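Hypothetical protein (Caulobacter vibrioides, PDB 2QAS) probably acts as an SspB-type adaptor, a dimer that captures ssrA-tagged substrates and delivers them to the ClpXP protease. Local coordinates at residues H45-T50 / T111-P116; F89-L94 / R102-Y107; T50-A55 / P69-I74. All blocks are in the same frame, centred on the assembly; numbering follows the deposited sequence.

Contact 1 of 3, residues H45-T50 / T111-P116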
loop_
_atom_site.group_PDB
_atom_site.type_symbol
_atom_site.label_atom_id
_atom_site.label_comp_id
_atom_site.label_asym_id
_atom_site.label_seq_id
_atom_site.Cartn_x
_atom_site.Cartn_y
_atom_site.Cartn_z
ATOM N N HIS A 45 17.873 -7.900 10.673
ATOM C CA HIS A 45 17.265 -7.307 9.485
ATOM C C HIS A 45 18.172 -6.342 8.726
ATOM O O HIS A 45 18.834 -5.493 9.319
ATOM C CB HIS A 45 15.972 -6.580 9.862
ATOM C CG HIS A 45 14.869 -7.492 10.300
ATOM N ND1 HIS A 45 14.099 -8.209 9.411
ATOM C CD2 HIS A 45 14.416 -7.813 11.535
ATOM C CE1 HIS A 45 13.218 -8.933 10.077
ATOM N NE2 HIS A 45 13.390 -8.711 11.368
ATOM N N HIS A 46 18.211 -6.511 7.409
ATOM C CA HIS A 46 18.970 -5.647 6.520
ATOM C C HIS A 46 18.233 -5.623 5.187
ATOM O O HIS A 46 17.468 -6.544 4.886
ATOM C CB HIS A 46 20.424 -6.111 6.358
ATOM C CG HIS A 46 20.582 -7.540 5.949
ATOM N ND1 HIS A 46 20.248 -8.593 6.775
ATOM C CD2 HIS A 46 21.080 -8.091 4.817
ATOM C CE1 HIS A 46 20.533 -9.731 6.169
ATOM N NE2 HIS A 46 21.040 -9.455 4.979
ATOM N N LEU A 47 18.451 -4.584 4.383
ATOM C CA LEU A 47 17.710 -4.475 3.131
ATOM C C LEU A 47 18.491 -4.439 1.831
ATOM O O LEU A 47 19.595 -3.928 1.767
ATOM C CB LEU A 47 16.806 -3.231 3.182
ATOM C CG LEU A 47 16.093 -2.947 4.516
ATOM C CD1 LEU A 47 15.278 -1.674 4.409
ATOM C CD2 LEU A 47 15.194 -4.114 4.895
ATOM N N TYR A 48 17.878 -4.993 0.791
ATOM C CA TYR A 48 18.440 -4.985 -0.545
ATOM C C TYR A 48 17.431 -4.206 -1.378
ATOM O O TYR A 48 16.288 -4.631 -1.534
ATOM C CB TYR A 48 18.588 -6.396 -1.103
ATOM C CG TYR A 48 19.814 -7.123 -0.606
ATOM C CD1 TYR A 48 19.861 -7.678 0.673
ATOM C CD2 TYR A 48 20.957 -7.215 -1.407
ATOM C CE1 TYR A 48 21.013 -8.302 1.151
ATOM C CE2 TYR A 48 22.117 -7.838 -0.944
ATOM C CZ TYR A 48 22.140 -8.379 0.336
ATOM O OH TYR A 48 23.297 -8.986 0.789
ATOM N N ILE A 49 17.847 -3.054 -1.884
ATOM C CA ILE A 49 16.982 -2.217 -2.694
ATOM C C ILE A 49 17.494 -2.202 -4.126
ATOM O O ILE A 49 18.669 -1.923 -4.363
ATOM C CB ILE A 49 16.991 -0.746 -2.204
ATOM C CG1 ILE A 49 16.709 -0.675 -0.706
ATOM C CG2 ILE A 49 15.983 0.065 -2.987
ATOM C CD1 ILE A 49 15.399 -1.232 -0.336
ATOM N N THR A 50 16.626 -2.496 -5.087
ATOM C CA THR A 50 17.052 -2.461 -6.478
ATOM C C THR A 50 16.251 -1.378 -7.179
ATOM O O THR A 50 15.044 -1.290 -6.999
ATOM C CB THR A 50 16.817 -3.808 -7.175
ATOM O OG1 THR A 50 17.414 -4.858 -6.401
ATOM C CG2 THR A 50 17.442 -3.798 -8.558
ATOM N N THR A 111 12.351 -1.349 -8.074
ATOM C CA THR A 111 11.904 -2.492 -8.849
ATOM C C THR A 111 11.970 -3.760 -8.005
ATOM O O THR A 111 11.364 -4.773 -8.342
ATOM C CB THR A 111 12.742 -2.690 -10.134
ATOM O OG1 THR A 111 14.049 -3.152 -9.794
ATOM C CG2 THR A 111 12.866 -1.383 -10.898
ATOM N N ARG A 112 12.694 -3.715 -6.895
ATOM C CA ARG A 112 12.773 -4.900 -6.057
ATOM C C ARG A 112 13.145 -4.568 -4.620
ATOM O O ARG A 112 13.891 -3.623 -4.367
ATOM C CB ARG A 112 13.781 -5.891 -6.640
ATOM C CG ARG A 112 13.612 -7.298 -6.102
ATOM C CD ARG A 112 14.940 -8.014 -5.953
ATOM N NE ARG A 112 14.768 -9.347 -5.379
ATOM C CZ ARG A 112 15.747 -10.056 -4.820
ATOM N NH1 ARG A 112 16.979 -9.556 -4.756
ATOM N NH2 ARG A 112 15.495 -11.265 -4.321
ATOM N N PHE A 113 12.610 -5.347 -3.687
ATOM C CA PHE A 113 12.864 -5.167 -2.264
ATOM C C PHE A 113 13.057 -6.543 -1.652
ATOM O O PHE A 113 12.270 -7.446 -1.920
ATOM C CB PHE A 113 11.677 -4.492 -1.583
ATOM C CG PHE A 113 11.913 -4.193 -0.134
ATOM C CD1 PHE A 113 12.735 -3.129 0.244
ATOM C CD2 PHE A 113 11.343 -4.991 0.858
ATOM C CE1 PHE A 113 12.990 -2.865 1.591
ATOM C CE2 PHE A 113 11.588 -4.741 2.211
ATOM C CZ PHE A 113 12.416 -3.673 2.579
ATOM N N TYR A 114 14.087 -6.703 -0.827
ATOM C CA TYR A 114 14.358 -7.999 -0.219
ATOM C C TYR A 114 15.084 -7.905 1.122
ATOM O O TYR A 114 16.077 -7.195 1.249
ATOM C CB TYR A 114 15.189 -8.858 -1.196
ATOM C CG TYR A 114 15.397 -10.290 -0.742
ATOM C CD1 TYR A 114 14.309 -11.125 -0.498
ATOM C CD2 TYR A 114 16.681 -10.802 -0.518
ATOM C CE1 TYR A 114 14.480 -12.435 -0.040
ATOM C CE2 TYR A 114 16.869 -12.125 -0.050
ATOM C CZ TYR A 114 15.760 -12.931 0.184
ATOM O OH TYR A 114 15.906 -14.225 0.643
ATOM N N ASP A 115 14.572 -8.615 2.123
ATOM C CA ASP A 115 15.191 -8.663 3.443
ATOM C C ASP A 115 15.510 -10.134 3.696
ATOM O O ASP A 115 14.657 -10.886 4.150
ATOM C CB ASP A 115 14.239 -8.172 4.533
ATOM C CG ASP A 115 14.874 -8.204 5.923
ATOM O OD1 ASP A 115 15.876 -8.933 6.123
ATOM O OD2 ASP A 115 14.371 -7.510 6.832
ATOM N N PRO A 116 16.744 -10.559 3.397
ATOM C CA PRO A 116 17.225 -11.936 3.570
ATOM C C PRO A 116 16.910 -12.615 4.904
ATOM O O PRO A 116 16.764 -13.831 4.951
ATOM C CB PRO A 116 18.735 -11.800 3.357
ATOM C CG PRO A 116 18.825 -10.722 2.354
ATOM C CD PRO A 116 17.817 -9.703 2.860
HETATM O O HOH W 1 16.761 -6.322 -4.078
#

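Contact 2 of 3, residues F89-L94 / R102-Y107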
loop_
_atom_site.group_PDB
_atom_site.type_symbol
_atom_site.label_atom_id
_atom_site.label_comp_id
_atom_site.label_asym_id
_atom_site.label_seq_id
_atom_site.Cartn_x
_atom_site.Cartn_y
_atom_site.Cartn_z
ATOM N N PHE A 89 10.939 10.211 -1.919
ATOM C CA PHE A 89 12.222 9.623 -2.291
ATOM C C PHE A 89 13.126 9.555 -1.063
ATOM O O PHE A 89 12.864 10.220 -0.062
ATOM C CB PHE A 89 12.897 10.482 -3.357
ATOM C CG PHE A 89 13.491 11.742 -2.817
ATOM C CD1 PHE A 89 14.795 11.761 -2.335
ATOM C CD2 PHE A 89 12.724 12.899 -2.722
ATOM C CE1 PHE A 89 15.327 12.909 -1.764
ATOM C CE2 PHE A 89 13.247 14.055 -2.150
ATOM C CZ PHE A 89 14.551 14.059 -1.668
ATOM N N PHE A 90 14.183 8.749 -1.135
ATOM C CA PHE A 90 15.123 8.652 -0.021
ATOM C C PHE A 90 16.548 8.884 -0.509
ATOM O O PHE A 90 16.866 8.634 -1.681
ATOM C CB PHE A 90 15.034 7.285 0.677
ATOM C CG PHE A 90 15.537 6.123 -0.154
ATOM C CD1 PHE A 90 14.706 5.488 -1.075
ATOM C CD2 PHE A 90 16.842 5.648 0.006
ATOM C CE1 PHE A 90 15.161 4.397 -1.829
ATOM C CE2 PHE A 90 17.309 4.561 -0.739
ATOM C CZ PHE A 90 16.470 3.933 -1.657
ATOM N N SER A 91 17.396 9.400 0.373
ATOM C CA SER A 91 18.793 9.605 0.019
ATOM C C SER A 91 19.636 8.932 1.105
ATOM O O SER A 91 19.194 8.820 2.250
ATOM C CB SER A 91 19.125 11.103 -0.157
ATOM O OG SER A 91 18.857 11.856 1.003
ATOM N N VAL A 92 20.822 8.455 0.723
ATOM C CA VAL A 92 21.724 7.722 1.623
ATOM C C VAL A 92 23.171 7.870 1.183
ATOM O O VAL A 92 23.448 8.080 0.003
ATOM C CB VAL A 92 21.487 6.177 1.569
ATOM C CG1 VAL A 92 22.029 5.517 2.811
ATOM C CG2 VAL A 92 20.033 5.866 1.395
ATOM N N THR A 93 24.090 7.710 2.125
ATOM C CA THR A 93 25.505 7.755 1.804
ATOM C C THR A 93 26.009 6.322 1.911
ATOM O O THR A 93 25.796 5.658 2.929
ATOM C CB THR A 93 26.288 8.606 2.794
ATOM O OG1 THR A 93 25.851 9.963 2.700
ATOM C CG2 THR A 93 27.785 8.530 2.487
ATOM N N LEU A 94 26.665 5.849 0.859
ATOM C CA LEU A 94 27.218 4.505 0.829
ATOM C C LEU A 94 28.682 4.605 0.357
ATOM O O LEU A 94 29.137 5.673 -0.065
ATOM C CB LEU A 94 26.418 3.650 -0.151
ATOM C CG LEU A 94 24.909 3.493 0.044
ATOM C CD1 LEU A 94 24.333 2.698 -1.118
ATOM C CD2 LEU A 94 24.613 2.794 1.377
ATOM N N ARG A 102 26.887 9.932 -2.180
ATOM C CA ARG A 102 25.470 10.163 -1.911
ATOM C C ARG A 102 24.551 9.742 -3.048
ATOM O O ARG A 102 24.899 9.856 -4.220
ATOM C CB ARG A 102 25.228 11.639 -1.611
ATOM C CG ARG A 102 25.135 11.964 -0.132
ATOM C CD ARG A 102 23.694 12.201 0.299
ATOM N NE ARG A 102 23.451 11.561 1.583
ATOM C CZ ARG A 102 22.342 11.689 2.297
ATOM N NH1 ARG A 102 21.351 12.454 1.864
ATOM N NH2 ARG A 102 22.216 11.020 3.429
ATOM N N LEU A 103 23.363 9.272 -2.687
ATOM C CA LEU A 103 22.375 8.830 -3.660
ATOM C C LEU A 103 20.983 9.248 -3.250
ATOM O O LEU A 103 20.648 9.265 -2.062
ATOM C CB LEU A 103 22.368 7.312 -3.774
ATOM C CG LEU A 103 23.489 6.597 -4.503
ATOM C CD1 LEU A 103 23.232 5.103 -4.399
ATOM C CD2 LEU A 103 23.532 7.035 -5.964
ATOM N N SER A 104 20.174 9.565 -4.250
ATOM C CA SER A 104 18.785 9.927 -4.039
ATOM C C SER A 104 17.985 9.026 -4.949
ATOM O O SER A 104 18.232 8.975 -6.151
ATOM C CB SER A 104 18.535 11.387 -4.387
ATOM O OG SER A 104 18.785 12.186 -3.250
ATOM N N VAL A 105 17.037 8.303 -4.370
ATOM C CA VAL A 105 16.225 7.387 -5.154
ATOM C C VAL A 105 14.740 7.561 -4.875
ATOM O O VAL A 105 14.311 7.546 -3.720
ATOM C CB VAL A 105 16.623 5.925 -4.858
ATOM C CG1 VAL A 105 15.780 4.973 -5.691
ATOM C CG2 VAL A 105 18.106 5.734 -5.140
ATOM N N PRO A 106 13.934 7.753 -5.933
ATOM C CA PRO A 106 12.496 7.917 -5.703
ATOM C C PRO A 106 11.915 6.532 -5.471
ATOM O O PRO A 106 12.455 5.538 -5.965
ATOM C CB PRO A 106 11.996 8.532 -7.017
ATOM C CG PRO A 106 13.215 9.169 -7.607
ATOM C CD PRO A 106 14.283 8.148 -7.308
ATOM N N TYR A 107 10.833 6.444 -4.712
ATOM C CA TYR A 107 10.238 5.140 -4.493
ATOM C C TYR A 107 9.691 4.614 -5.815
ATOM O O TYR A 107 9.551 3.409 -6.005
ATOM C CB TYR A 107 9.154 5.236 -3.430
ATOM C CG TYR A 107 9.723 5.724 -2.122
ATOM C CD1 TYR A 107 9.418 6.991 -1.637
ATOM C CD2 TYR A 107 10.624 4.938 -1.398
ATOM C CE1 TYR A 107 9.999 7.470 -0.462
ATOM C CE2 TYR A 107 11.209 5.406 -0.225
ATOM C CZ TYR A 107 10.894 6.673 0.237
ATOM O OH TYR A 107 11.482 7.157 1.383
#

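Contact 3 of 3, residues T50-A55 / P69-I74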
loop_
_atom_site.group_PDB
_atom_site.type_symbol
_atom_site.label_atom_id
_atom_site.label_comp_id
_atom_site.label_asym_id
_atom_site.label_seq_id
_atom_site.Cartn_x
_atom_site.Cartn_y
_atom_site.Cartn_z
ATOM N N THR A 50 16.626 -2.496 -5.087
ATOM C CA THR A 50 17.052 -2.461 -6.478
ATOM C C THR A 50 16.251 -1.378 -7.179
ATOM O O THR A 50 15.044 -1.290 -6.999
ATOM C CB THR A 50 16.817 -3.808 -7.175
ATOM O OG1 THR A 50 17.414 -4.858 -6.401
ATOM C CG2 THR A 50 17.442 -3.798 -8.558
ATOM N N PHE A 51 16.921 -0.545 -7.965
ATOM C CA PHE A 51 16.239 0.535 -8.671
ATOM C C PHE A 51 16.776 0.821 -10.071
ATOM O O PHE A 51 17.900 0.444 -10.427
ATOM C CB PHE A 51 16.320 1.828 -7.869
ATOM C CG PHE A 51 17.722 2.344 -7.701
ATOM C CD1 PHE A 51 18.580 1.775 -6.767
ATOM C CD2 PHE A 51 18.184 3.399 -8.485
ATOM C CE1 PHE A 51 19.879 2.248 -6.614
ATOM C CE2 PHE A 51 19.480 3.884 -8.345
ATOM C CZ PHE A 51 20.334 3.310 -7.406
ATOM N N LYS A 52 15.959 1.525 -10.845
ATOM C CA LYS A 52 16.300 1.900 -12.207
ATOM C C LYS A 52 17.138 3.169 -12.139
ATOM O O LYS A 52 16.655 4.212 -11.717
ATOM C CB LYS A 52 15.020 2.158 -13.013
ATOM C CG LYS A 52 15.172 1.968 -14.517
ATOM C CD LYS A 52 15.295 0.485 -14.883
ATOM C CE LYS A 52 15.690 0.300 -16.350
ATOM N NZ LYS A 52 14.802 1.073 -17.269
ATOM N N THR A 53 18.395 3.059 -12.553
ATOM C CA THR A 53 19.347 4.167 -12.546
ATOM C C THR A 53 18.936 5.370 -13.392
ATOM O O THR A 53 19.231 6.516 -13.041
ATOM C CB THR A 53 20.718 3.690 -13.043
ATOM O OG1 THR A 53 21.191 2.643 -12.190
ATOM C CG2 THR A 53 21.718 4.831 -13.033
ATOM N N LYS A 54 18.264 5.108 -14.510
ATOM C CA LYS A 54 17.844 6.181 -15.409
ATOM C C LYS A 54 16.480 6.775 -15.087
ATOM O O LYS A 54 16.101 7.808 -15.644
ATOM C CB LYS A 54 17.877 5.695 -16.862
ATOM C CG LYS A 54 19.285 5.626 -17.452
ATOM C CD LYS A 54 19.259 5.157 -18.902
ATOM C CE LYS A 54 20.612 5.347 -19.574
ATOM N NZ LYS A 54 21.690 4.600 -18.871
ATOM N N ALA A 55 15.741 6.126 -14.193
ATOM C CA ALA A 55 14.437 6.637 -13.795
ATOM C C ALA A 55 14.615 8.117 -13.438
ATOM O O ALA A 55 15.645 8.508 -12.887
ATOM C CB ALA A 55 13.920 5.862 -12.590
ATOM N N PRO A 69 24.103 1.173 -15.986
ATOM C CA PRO A 69 23.195 1.614 -17.050
ATOM C C PRO A 69 21.708 1.631 -16.688
ATOM O O PRO A 69 21.072 2.688 -16.747
ATOM C CB PRO A 69 23.511 0.648 -18.194
ATOM C CG PRO A 69 23.951 -0.600 -17.474
ATOM C CD PRO A 69 24.860 -0.017 -16.421
ATOM N N ASP A 70 21.145 0.477 -16.330
ATOM C CA ASP A 70 19.732 0.451 -15.968
ATOM C C ASP A 70 19.439 0.115 -14.502
ATOM O O ASP A 70 18.923 0.954 -13.770
ATOM C CB ASP A 70 18.941 -0.503 -16.886
ATOM C CG ASP A 70 19.241 -1.974 -16.625
ATOM O OD1 ASP A 70 18.318 -2.803 -16.812
ATOM O OD2 ASP A 70 20.389 -2.302 -16.248
ATOM N N GLU A 71 19.776 -1.098 -14.075
ATOM C CA GLU A 71 19.516 -1.537 -12.706
ATOM C C GLU A 71 20.702 -1.367 -11.765
ATOM O O GLU A 71 21.854 -1.392 -12.188
ATOM C CB GLU A 71 19.109 -3.014 -12.703
ATOM C CG GLU A 71 17.852 -3.326 -13.494
ATOM C CD GLU A 71 16.590 -2.970 -12.737
ATOM O OE1 GLU A 71 16.352 -3.585 -11.673
ATOM O OE2 GLU A 71 15.837 -2.081 -13.199
ATOM N N MET A 72 20.407 -1.192 -10.483
ATOM C CA MET A 72 21.451 -1.068 -9.477
ATOM C C MET A 72 20.889 -1.490 -8.140
ATOM O O MET A 72 19.840 -1.009 -7.724
ATOM C CB MET A 72 21.987 0.366 -9.364
ATOM C CG MET A 72 23.158 0.478 -8.386
ATOM S SD MET A 72 23.945 2.118 -8.230
ATOM C CE MET A 72 24.367 2.104 -6.529
ATOM N N THR A 73 21.583 -2.404 -7.478
ATOM C CA THR A 73 21.156 -2.864 -6.170
ATOM C C THR A 73 22.089 -2.294 -5.116
ATOM O O THR A 73 23.291 -2.143 -5.348
ATOM C CB THR A 73 21.186 -4.405 -6.068
ATOM O OG1 THR A 73 20.247 -4.958 -6.998
ATOM C CG2 THR A 73 20.815 -4.865 -4.661
ATOM N N ILE A 74 21.526 -1.941 -3.970
ATOM C CA ILE A 74 22.324 -1.439 -2.868
ATOM C C ILE A 74 21.874 -2.214 -1.658
ATOM O O ILE A 74 20.728 -2.642 -1.585
ATOM C CB ILE A 74 22.136 0.094 -2.620
ATOM C CG1 ILE A 74 20.701 0.410 -2.216
ATOM C CG2 ILE A 74 22.535 0.873 -3.862
ATOM C CD1 ILE A 74 20.451 1.896 -2.080
HETATM O O HOH W 2 17.806 2.865 -15.816
#

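Contact 1 of 3, residues H45-T50 / T111-P116
T111 and R112 both face T50, the pattern of a classic beta bulge: T111 N donates to T50 O at 2.9 Å, while R112 N reaches that oxygen only weakly. The return bond, T50 N to R112 O (3.0 Å), is nearly straight at the hydrogen. R112 lays its CB against the T50 CB, and its NH2 lies over one face of the Y114 ring, near the rim; a water joins T50 OG1, which is also hydrogen-bonded to T73 OG1 of strand 71-76, to weaker partners at R112 NH1 and Y48 O. On the opposite side of the sheet, F113 holds CG anti to its backbone N (chi1 -176°), which brings the ring edge to I49 CD1 and F113 CZ within 3.6 Å of L47 CD2; V28 and A31 of helix 16-35 also touch this ring. Y114 and Y48 form a hydrogen-bonded pair, Y48 N lying 2.9 Å from Y114 O. D115 then accepts H45 ND1 at OD2 (2.7 Å), on the syn side but 30° out of the plane of a carboxylate turned 79° from the imidazole. The same OD2 is hydrogen-bonded to Y16 OH of the second subunit, and OD1 takes S117 N, so both oxygens are engaged and the group's rotation is restrained. P116 packs against two neighbouring rings: its CG is 3.5 Å from Y48 CE1, while its CD sits over one H46 face, 4.2 Å from the ring centroid, as a CH-pi contact. The whole is an antiparallel pairing of strands 47-52 and 110-115 in the four-stranded sheet, with a His-carboxylate bond at the subunit interface.

Contact 2 of 3, residues F89-L94 / R102-Y107
F90 lies side by side with V105, its ring running the same way as the valine side chain. At the root, F90 CB is 3.6 Å from Y107 OH. CG stands off near the V105 carbonyl oxygen, and CD1 approaches both that oxygen and Y107 CE2, the latter at 3.6 Å. Further out, CE1 meets V105 CB at 3.7 Å and CZ is almost as close to the same carbon. V105 CB is 4.1 Å from the F90 ring centroid and 29° off its normal, which places it over one face as a CH-pi contact. CG sits between the backbone N and the carbonyl carbon, the torsion that goes with the ring standing off the sheet, beside V105. The Y107 ring is tilted 31° to that of F90, an oblique pair; its hydroxyl is hydrogen-bonded to G86 O, and L32 of helix 16-35 touches both rings.

These strands are the two arms of a beta hairpin, 89-96 and 99-106, within a three-stranded antiparallel sheet. F90 and V105 form a hydrogen-bonded pair in which V105 N meets F90 O and F90 N returns to V105 O (2.9 Å). L103 N to V92 O continues the pattern two residues on, and L94 CD1 approaches L103 CD1 on the F90 side.

The other side carries S91, T93, R102 and S104 beside F89 and P106. There R102, bent at chi2 and chi3, reaches across the neighbouring strand. NE donates to T93 OG1 at 3.1 Å with an angle of 173° at the hydrogen, and the hydroxyl oxygen lies at the edge of the guanidinium, in its plane. One guanidinium face is laid over the S91-V92 peptide, with V92 N beneath its centre, while D82 of strand 81-85 also touches the side chain.

Contact 3 of 3, residues T50-A55 / P69-I74
F51 and M72 are a hydrogen-bonded pair where strands 47-52 and 71-76 run antiparallel, the latter being the outermost strand of its sheet within this chain. F51 N donates to M72 O at 3.0 Å, and M72 N returns to F51 O. Their side chains lie side by side on one face. M72 CB is over the F51 ring, 4.2 Å from the centroid and 27° off the normal, whereas SD is 5.0 Å from that centroid and well to the side, an oblique Met-aromatic contact. I74 CG2 comes to the ring edge. On the other face T73 OG1 is hydrogen-bonded to T50 OG1 (2.9 Å), and E71, bent at chi2 (-79°), brings OE1 toward the T50 methyl. K52 packs by its aliphatic part, CE lying 3.4 Å from D70 CB, while its NZ remains 5.3 Å from E71 OE2: opposite charges near each other without a salt bridge. A water accepts from K54 N and donates to D70 O.

A second shell surrounds these groups. E71 OE1 is held by T111 OG1 of strand 110-115, V105 packs on F51, and L103 and F96 pack on M72. M72, T73 and I74 also touch the bound peptide, with T73 supplying backbone hydrogen bonds, consistent with this edge being a peptide-docking site. Toward the loop ends, T53 OG1 is hydrogen-bonded to Y68 O. Back between the segments themselves, the bent K54 chain turns NZ to P69 O at 2.9 Å, meeting that oxygen at a C=O...N angle of 119°, tilted from the carbonyl plane.

How the contacts relate
Contacts 1 and 3 share T50 and strand 47-52, which is the middle member of a run of three strands; their centres are about 13 Å apart. I49 O and I74 N, 2.9 Å apart, make a probable hydrogen bond between them. Contact 2 belongs to the other sheet, yet packs on both: I49 CG2 is 4.1 Å from F90 CZ, V105 CG1 is 3.8 Å from F51 CG, and L94 CD1 is 3.7 Å from I74 CB. The apolar sides of the two sheets thus meet. The bound peptide meets contact 3 along strand 71-76 and contact 2 at L94, whereas contact 1 meets the second subunit at H45, L47 and D115.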